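Rifamycin polyketide synthase (Amycolatopsis mediterranei, PDB 4LN9) probably dehydrates the beta-hydroxyacyl polyketide intermediate in the terminal module of the rifamycin polyketide synthase, through a dehydratase domain of double hotdog fold. Local coordinates at residues 288-296 / 305-313; 97-105 / 264-272. All blocks are in the same frame, centred on the assembly; numbering follows the deposited sequence.

Contact 1 of 2, residues 288-296 / 305-313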
loop_
_atom_site.group_PDB
_atom_site.type_symbol
_atom_site.label_atom_id
_atom_site.label_comp_id
_atom_site.label_asym_id
_atom_site.label_seq_id
_atom_site.Cartn_x
_atom_site.Cartn_y
_atom_site.Cartn_z
ATOM N N GLU A 288 -3.432 -13.790 36.490
ATOM C CA GLU A 288 -2.398 -13.342 37.427
ATOM C C GLU A 288 -2.850 -12.012 38.026
ATOM O O GLU A 288 -3.895 -11.487 37.644
ATOM C CB GLU A 288 -1.061 -13.161 36.700
ATOM C CG GLU A 288 -0.715 -14.286 35.736
ATOM C CD GLU A 288 -0.214 -15.532 36.444
ATOM O OE1 GLU A 288 0.542 -15.394 37.429
ATOM O OE2 GLU A 288 -0.559 -16.647 36.001
ATOM N N ARG A 289 -2.083 -11.475 38.970
ATOM C CA ARG A 289 -2.556 -10.336 39.755
ATOM C C ARG A 289 -2.586 -9.033 38.960
ATOM O O ARG A 289 -3.269 -8.083 39.339
ATOM C CB ARG A 289 -1.739 -10.162 41.038
ATOM C CG ARG A 289 -2.515 -9.506 42.171
ATOM C CD ARG A 289 -1.595 -9.044 43.291
ATOM N NE ARG A 289 -1.489 -10.035 44.359
ATOM C CZ ARG A 289 -0.552 -10.017 45.303
ATOM N NH1 ARG A 289 0.353 -9.050 45.321
ATOM N NH2 ARG A 289 -0.512 -10.975 46.219
ATOM N N ASP A 290 -1.876 -9.005 37.836
ATOM C CA ASP A 290 -1.786 -7.796 37.028
ATOM C C ASP A 290 -2.479 -7.965 35.681
ATOM O O ASP A 290 -2.294 -7.149 34.778
ATOM C CB ASP A 290 -0.324 -7.402 36.813
ATOM C CG ASP A 290 0.428 -8.406 35.962
ATOM O OD1 ASP A 290 0.003 -9.580 35.909
ATOM O OD2 ASP A 290 1.446 -8.023 35.346
ATOM N N SER A 291 -3.244 -9.042 35.529
ATOM C CA SER A 291 -3.800 -9.387 34.223
ATOM C C SER A 291 -5.289 -9.741 34.229
ATOM O O SER A 291 -5.857 -10.091 35.263
ATOM C CB SER A 291 -2.983 -10.492 33.551
ATOM O OG SER A 291 -3.005 -11.684 34.316
ATOM N N LEU A 292 -5.890 -9.694 33.041
ATOM C CA LEU A 292 -7.294 -10.054 32.843
ATOM C C LEU A 292 -7.424 -11.136 31.770
ATOM O O LEU A 292 -6.656 -11.157 30.807
ATOM C CB LEU A 292 -8.097 -8.827 32.409
ATOM C CG LEU A 292 -8.224 -7.673 33.401
ATOM C CD1 LEU A 292 -9.013 -6.539 32.764
ATOM C CD2 LEU A 292 -8.896 -8.143 34.681
ATOM N N SER A 293 -8.457 -11.964 31.882
ATOM C CA SER A 293 -8.897 -12.797 30.766
ATOM C C SER A 293 -10.369 -12.517 30.501
ATOM O O SER A 293 -11.066 -11.995 31.368
ATOM C CB SER A 293 -8.702 -14.278 31.102
ATOM O OG SER A 293 -9.524 -14.664 32.191
ATOM N N LEU A 294 -10.814 -12.752 29.272
ATOM C CA LEU A 294 -12.178 -12.415 28.893
ATOM C C LEU A 294 -12.788 -13.526 28.047
ATOM O O LEU A 294 -12.109 -14.135 27.220
ATOM C CB LEU A 294 -12.214 -11.083 28.134
ATOM C CG LEU A 294 -13.513 -10.720 27.408
ATOM C CD1 LEU A 294 -14.610 -10.375 28.404
ATOM C CD2 LEU A 294 -13.287 -9.568 26.440
ATOM N N GLU A 295 -14.042 -13.864 28.348
ATOM C CA GLU A 295 -14.878 -14.646 27.441
ATOM C C GLU A 295 -16.214 -13.927 27.312
ATOM O O GLU A 295 -16.752 -13.427 28.300
ATOM C CB GLU A 295 -15.097 -16.060 28.003
ATOM C CG GLU A 295 -15.809 -17.026 27.060
ATOM C CD GLU A 295 -15.754 -18.474 27.533
ATOM O OE1 GLU A 295 -16.138 -18.741 28.693
ATOM O OE2 GLU A 295 -15.373 -19.354 26.729
ATOM N N ALA A 296 -16.686 -13.764 26.080
ATOM C CA ALA A 296 -17.937 -13.057 25.843
ATOM C C ALA A 296 -18.790 -13.797 24.818
ATOM O O ALA A 296 -18.267 -14.386 23.871
ATOM C CB ALA A 296 -17.666 -11.632 25.388
ATOM N N VAL A 305 -15.938 -13.377 21.575
ATOM C CA VAL A 305 -14.511 -13.106 21.754
ATOM C C VAL A 305 -13.929 -13.836 22.964
ATOM O O VAL A 305 -14.612 -14.032 23.968
ATOM C CB VAL A 305 -14.217 -11.591 21.838
ATOM C CG1 VAL A 305 -15.162 -10.910 22.816
ATOM C CG2 VAL A 305 -12.764 -11.343 22.222
ATOM N N THR A 306 -12.726 -14.380 22.802
ATOM C CA THR A 306 -11.966 -14.866 23.945
ATOM C C THR A 306 -10.608 -14.190 24.011
ATOM O O THR A 306 -10.001 -13.889 22.984
ATOM C CB THR A 306 -11.772 -16.394 23.907
ATOM O OG1 THR A 306 -11.176 -16.772 22.660
ATOM C CG2 THR A 306 -13.107 -17.108 24.063
ATOM N N LEU A 307 -10.155 -13.923 25.229
ATOM C CA LEU A 307 -8.878 -13.265 25.445
ATOM C C LEU A 307 -8.120 -13.992 26.552
ATOM O O LEU A 307 -8.611 -14.100 27.676
ATOM C CB LEU A 307 -9.110 -11.805 25.840
ATOM C CG LEU A 307 -7.888 -11.014 26.305
ATOM C CD1 LEU A 307 -6.790 -11.081 25.255
ATOM C CD2 LEU A 307 -8.272 -9.569 26.593
ATOM N N ASP A 308 -6.975 -14.578 26.207
ATOM C CA ASP A 308 -6.203 -15.357 27.174
ATOM C C ASP A 308 -5.648 -14.458 28.274
ATOM O O ASP A 308 -5.757 -14.773 29.460
ATOM C CB ASP A 308 -5.055 -16.109 26.487
ATOM C CG ASP A 308 -5.540 -17.277 25.647
ATOM O OD1 ASP A 308 -6.709 -17.685 25.805
ATOM O OD2 ASP A 308 -4.741 -17.799 24.840
ATOM N N SER A 309 -5.099 -13.314 27.876
ATOM C CA SER A 309 -4.383 -12.445 28.802
ATOM C C SER A 309 -4.316 -11.006 28.289
ATOM O O SER A 309 -3.983 -10.766 27.129
ATOM C CB SER A 309 -2.974 -12.988 29.056
ATOM O OG SER A 309 -2.259 -12.156 29.953
ATOM N N LEU A 310 -4.663 -10.057 29.154
ATOM C CA LEU A 310 -4.309 -8.654 28.946
ATOM C C LEU A 310 -3.584 -8.083 30.163
ATOM O O LEU A 310 -4.100 -8.124 31.280
ATOM C CB LEU A 310 -5.561 -7.825 28.642
ATOM C CG LEU A 310 -5.395 -6.304 28.581
ATOM C CD1 LEU A 310 -4.540 -5.901 27.390
ATOM C CD2 LEU A 310 -6.752 -5.616 28.530
ATOM N N VAL A 311 -2.354 -7.619 29.952
ATOM C CA VAL A 311 -1.601 -6.918 30.991
ATOM C C VAL A 311 -1.621 -5.406 30.747
ATOM O O VAL A 311 -1.605 -4.960 29.600
ATOM C CB VAL A 311 -0.139 -7.409 31.049
ATOM C CG1 VAL A 311 0.709 -6.463 31.887
ATOM C CG2 VAL A 311 -0.075 -8.826 31.604
ATOM N N GLY A 312 -1.733 -4.627 31.820
ATOM C CA GLY A 312 -1.862 -3.173 31.704
ATOM C C GLY A 312 -0.674 -2.415 32.271
ATOM O O GLY A 312 0.174 -2.997 32.947
ATOM N N ARG A 313 -0.621 -1.108 32.016
ATOM C CA ARG A 313 0.416 -0.246 32.598
ATOM C C ARG A 313 -0.021 1.219 32.748
ATOM O O ARG A 313 -0.893 1.689 32.013
ATOM C CB ARG A 313 1.715 -0.339 31.788
ATOM C CG ARG A 313 2.646 -1.461 32.224
ATOM C CD ARG A 313 4.109 -1.051 32.112
ATOM N NE ARG A 313 4.459 -0.610 30.763
ATOM C CZ ARG A 313 5.687 -0.270 30.382
ATOM N NH1 ARG A 313 6.698 -0.362 31.236
ATOM N NH2 ARG A 313 5.906 0.154 29.145
HETATM O O HOH W 1 -1.536 -13.156 32.398
#
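L294 sets its CB against CB of L307 at 3.9 Å, while the CD2 branch of L294 reaches toward CG1 of V305, a looser approach at 4.3 Å. A296 continues this apolar face, its CB lying 3.7 Å from CG1 of V305. Helix 236-251 packs on the same face, with L239 against L294 and L243 against L310.

On the other face E295 and T306 run side by side and point the same way, so that CG of E295 rests 4.0 Å from the T306 methyl CG2. The chain of E295 is extended (chi1 -173°) and carries its carboxylate past the methyl to the backbone N-H groups of A164 and F165. The T306 hydroxyl is taken up by H273. Farther along, one water joins the hydroxyls of S291 and S309, donating to OG of S309 at 2.7 Å; within the turn, the backbone N-H of E288 also donates to OG of S291. At the loop end V311 meets the carboxylate of D290 through its methyls, CG1 lying 3.9 Å from OD2.

Between the faces the backbones are antiparallel. L294 and L307 are bonded both ways, with L294 N 3.0 Å from L307 O. L292 and L310 make a second reciprocal pair, with L310 N 2.8 Å from L292 O. One residue, S293, lies between L292 and L294, but two, D308 and S309, lie between L307 and L310, so the register shifts by one where the chain turns at D308. This pairing of strands 291-297 and 303-313, with a beta bulge in its middle and a helix against its apolar face, is a bulged antiparallel hairpin of the double hotdog fold.

Contact 2 of 2, residues 97-105 / 264-272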
loop_
_atom_site.group_PDB
_atom_site.type_symbol
_atom_site.label_atom_id
_atom_site.label_comp_id
_atom_site.label_asym_id
_atom_site.label_seq_id
_atom_site.Cartn_x
_atom_site.Cartn_y
_atom_site.Cartn_z
ATOM N N PRO A 97 -6.237 -15.196 11.520
ATOM C CA PRO A 97 -7.184 -14.418 12.317
ATOM C C PRO A 97 -6.839 -14.341 13.810
ATOM O O PRO A 97 -7.420 -13.525 14.526
ATOM C CB PRO A 97 -8.503 -15.163 12.110
ATOM C CG PRO A 97 -8.092 -16.575 11.862
ATOM C CD PRO A 97 -6.796 -16.495 11.103
ATOM N N VAL A 98 -5.916 -15.176 14.280
ATOM C CA VAL A 98 -5.640 -15.257 15.715
ATOM C C VAL A 98 -4.572 -14.261 16.151
ATOM O O VAL A 98 -3.465 -14.248 15.611
ATOM C CB VAL A 98 -5.222 -16.677 16.142
ATOM C CG1 VAL A 98 -4.850 -16.700 17.618
ATOM C CG2 VAL A 98 -6.344 -17.663 15.856
ATOM N N LEU A 99 -4.911 -13.422 17.126
ATOM C CA LEU A 99 -3.959 -12.460 17.669
ATOM C C LEU A 99 -3.126 -13.085 18.787
ATOM O O LEU A 99 -3.524 -13.090 19.952
ATOM C CB LEU A 99 -4.673 -11.190 18.154
ATOM C CG LEU A 99 -3.796 -9.984 18.518
ATOM C CD1 LEU A 99 -2.809 -9.668 17.403
ATOM C CD2 LEU A 99 -4.651 -8.768 18.843
ATOM N N ASP A 100 -1.999 -13.676 18.395
ATOM C CA ASP A 100 -1.100 -14.373 19.314
ATOM C C ASP A 100 -0.589 -13.392 20.363
ATOM O O ASP A 100 -0.663 -13.653 21.564
ATOM C CB ASP A 100 0.080 -14.953 18.522
ATOM C CG ASP A 100 0.782 -16.091 19.245
ATOM O OD1 ASP A 100 0.329 -16.483 20.343
ATOM O OD2 ASP A 100 1.789 -16.603 18.705
ATOM N N GLU A 101 -0.175 -12.216 19.900
ATOM C CA GLU A 101 0.373 -11.192 20.779
ATOM C C GLU A 101 0.254 -9.810 20.137
ATOM O O GLU A 101 0.367 -9.668 18.919
ATOM C CB GLU A 101 1.837 -11.507 21.103
ATOM C CG GLU A 101 2.491 -10.544 22.082
ATOM C CD GLU A 101 3.855 -11.024 22.542
ATOM O OE1 GLU A 101 4.388 -11.979 21.937
ATOM O OE2 GLU A 101 4.382 -10.465 23.528
ATOM N N LEU A 102 -0.093 -8.815 20.948
ATOM C CA LEU A 102 -0.016 -7.423 20.517
ATOM C C LEU A 102 0.445 -6.536 21.663
ATOM O O LEU A 102 -0.117 -6.581 22.758
ATOM C CB LEU A 102 -1.370 -6.941 19.988
ATOM C CG LEU A 102 -1.361 -5.621 19.211
ATOM C CD1 LEU A 102 -0.593 -5.769 17.908
ATOM C CD2 LEU A 102 -2.779 -5.131 18.949
ATOM N N VAL A 103 1.542 -5.818 21.445
ATOM C CA VAL A 103 2.039 -4.885 22.446
ATOM C C VAL A 103 1.738 -3.448 22.040
ATOM O O VAL A 103 2.011 -3.047 20.908
ATOM C CB VAL A 103 3.553 -5.049 22.673
ATOM C CG1 VAL A 103 4.067 -3.976 23.622
ATOM C CG2 VAL A 103 3.860 -6.438 23.214
ATOM N N ILE A 104 1.066 -2.712 22.920
ATOM C CA ILE A 104 0.756 -1.312 22.650
ATOM C C ILE A 104 1.900 -0.408 23.098
ATOM O O ILE A 104 2.325 -0.458 24.251
ATOM C CB ILE A 104 -0.550 -0.868 23.339
ATOM C CG1 ILE A 104 -1.649 -1.911 23.124
ATOM C CG2 ILE A 104 -0.994 0.489 22.813
ATOM C CD1 ILE A 104 -2.204 -1.932 21.716
ATOM N N GLU A 105 2.445 0.359 22.160
ATOM C CA GLU A 105 3.692 1.079 22.389
ATOM C C GLU A 105 3.421 2.519 22.807
ATOM O O GLU A 105 4.167 3.095 23.602
ATOM C CB GLU A 105 4.545 1.070 21.124
ATOM C CG GLU A 105 4.841 -0.318 20.590
ATOM C CD GLU A 105 6.146 -0.365 19.825
ATOM O OE1 GLU A 105 6.764 -1.450 19.776
ATOM O OE2 GLU A 105 6.647 0.718 19.450
ATOM N N PRO A 264 -4.364 -0.392 28.370
ATOM C CA PRO A 264 -3.936 -1.743 27.990
ATOM C C PRO A 264 -2.485 -1.735 27.517
ATOM O O PRO A 264 -2.090 -0.837 26.776
ATOM C CB PRO A 264 -4.861 -2.093 26.814
ATOM C CG PRO A 264 -5.985 -1.109 26.874
ATOM C CD PRO A 264 -5.397 0.137 27.465
ATOM N N PHE A 265 -1.691 -2.712 27.951
ATOM C CA PHE A 265 -0.284 -2.775 27.557
ATOM C C PHE A 265 0.014 -3.950 26.624
ATOM O O PHE A 265 0.400 -3.754 25.472
ATOM C CB PHE A 265 0.628 -2.805 28.787
ATOM C CG PHE A 265 2.087 -2.962 28.462
ATOM C CD1 PHE A 265 2.798 -4.054 28.937
ATOM C CD2 PHE A 265 2.770 -1.980 27.762
ATOM C CE1 PHE A 265 4.143 -4.201 28.655
ATOM C CE2 PHE A 265 4.115 -2.123 27.472
ATOM C CZ PHE A 265 4.803 -3.232 27.924
ATOM N N ALA A 266 -0.206 -5.169 27.112
ATOM C CA ALA A 266 0.097 -6.371 26.338
ATOM C C ALA A 266 -1.109 -7.301 26.213
ATOM O O ALA A 266 -1.642 -7.784 27.213
ATOM C CB ALA A 266 1.282 -7.110 26.943
ATOM N N TRP A 267 -1.458 -7.627 24.972
ATOM C CA TRP A 267 -2.553 -8.546 24.677
ATOM C C TRP A 267 -1.978 -9.879 24.310
ATOM O O TRP A 267 -1.095 -9.959 23.455
ATOM C CB TRP A 267 -3.361 -8.018 23.497
ATOM C CG TRP A 267 -4.049 -6.702 23.760
ATOM C CD1 TRP A 267 -3.477 -5.434 23.812
ATOM C CD2 TRP A 267 -5.489 -6.477 23.937
ATOM N NE1 TRP A 267 -4.435 -4.475 24.015
ATOM C CE2 TRP A 267 -5.660 -5.036 24.122
ATOM C CE3 TRP A 267 -6.605 -7.298 23.985
ATOM C CZ2 TRP A 267 -6.900 -4.470 24.358
ATOM C CZ3 TRP A 267 -7.854 -6.712 24.196
ATOM C CH2 TRP A 267 -7.997 -5.332 24.375
ATOM N N ASN A 268 -2.587 -10.950 24.806
ATOM C CA ASN A 268 -2.134 -12.293 24.471
ATOM C C ASN A 268 -3.310 -13.218 24.208
ATOM O O ASN A 268 -4.244 -13.285 25.007
ATOM C CB ASN A 268 -1.270 -12.857 25.601
ATOM C CG ASN A 268 0.026 -12.091 25.780
ATOM O OD1 ASN A 268 0.161 -11.281 26.698
ATOM N ND2 ASN A 268 0.984 -12.338 24.896
ATOM N N GLY A 269 -3.310 -13.854 23.040
ATOM C CA GLY A 269 -4.310 -14.869 22.718
ATOM C C GLY A 269 -5.706 -14.299 22.558
ATOM O O GLY A 269 -6.657 -14.774 23.182
ATOM N N LEU A 270 -5.845 -13.323 21.667
ATOM C CA LEU A 270 -7.160 -12.799 21.335
ATOM C C LEU A 270 -7.762 -13.423 20.079
ATOM O O LEU A 270 -7.133 -13.454 19.017
ATOM C CB LEU A 270 -7.158 -11.275 21.232
ATOM C CG LEU A 270 -8.597 -10.808 21.006
ATOM C CD1 LEU A 270 -9.134 -9.943 22.142
ATOM C CD2 LEU A 270 -8.802 -10.145 19.647
ATOM N N ARG A 271 -8.973 -13.950 20.224
ATOM C CA ARG A 271 -9.697 -14.557 19.113
ATOM C C ARG A 271 -11.075 -13.931 18.977
ATOM O O ARG A 271 -11.845 -13.897 19.937
ATOM C CB ARG A 271 -9.866 -16.054 19.348
ATOM C CG ARG A 271 -8.632 -16.874 19.033
ATOM C CD ARG A 271 -8.858 -18.324 19.418
ATOM N NE ARG A 271 -7.622 -19.093 19.351
ATOM C CZ ARG A 271 -6.687 -19.086 20.296
ATOM N NH1 ARG A 271 -6.872 -18.394 21.412
ATOM N NH2 ARG A 271 -5.576 -19.790 20.134
ATOM N N LEU A 272 -11.443 -13.598 17.747
ATOM C CA LEU A 272 -12.799 -13.177 17.452
ATOM C C LEU A 272 -13.554 -14.303 16.760
ATOM O O LEU A 272 -13.066 -14.877 15.788
ATOM C CB LEU A 272 -12.784 -11.937 16.561
ATOM C CG LEU A 272 -14.166 -11.480 16.100
ATOM C CD1 LEU A 272 -14.864 -10.713 17.212
ATOM C CD2 LEU A 272 -14.059 -10.636 14.839
HETATM O O HOH W 2 -9.671 -13.932 15.594
#
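An antiparallel pairing of strands far apart in sequence, 98-104 and 263-272, forms this part of the double hotdog framework. I104 points toward the neighbouring strand; its CG1, anti to the carbonyl carbon (chi1 -46°), comes to the indole edge of W267, 3.9 Å from NE1, near the ring plane. The carbonyl O of L102 also lies in plane at that edge, 3.7 Å from CD1. NE1 of W267 is buried here with no hydrogen-bonding partner in the model; L307, L310 and V84 of helix 80-93 also touch the side chain.

E101 and N268 occupy the face opposite W267, side by side and pointing the same way. ND2 of N268 lies 3.7 Å from CG of E101, with the carboxylate and amide planes 47° apart. At the far end V98 crosses R271 and holds CG1 over one face of the guanidinium, 3.8 Å above its plane and offset toward the rim, while NE of R271 forms a salt bridge with E156.

The backbone bond from W267 N to L102 O is nearly straight, 176° at the hydrogen. G269 breaks the regular pattern with positive phi: its N-H reaches D100 O at 3.0 Å from above the carbonyl plane, while L270 N bonds to L99 O. With G269 and L270 both facing L99, the interruption is a G1 beta bulge within an antiparallel strand pair.

Strands 263-272 and 303-313 are neighbours and place the two contacts side by side, their centres about 10 Å apart. Probable hydrogen bonds connect them, from N268 N to S309 O at 2.7 Å and from F265 N to V311 O at 2.8 Å. Contact 1 is local, closing a hairpin, whereas contact 2 joins strands separated by 158 residues. Both are partly buried, with contact 2 nearer the chain centre. Different helices lie against them, 236-251 on contact 1 and 80-93 on contact 2. Their polar sides differ: contact 1 has small hydroxyl residues and a glutamate bonded outside the pair, contact 2 a carboxylate beside an amide, with an arginine at one end.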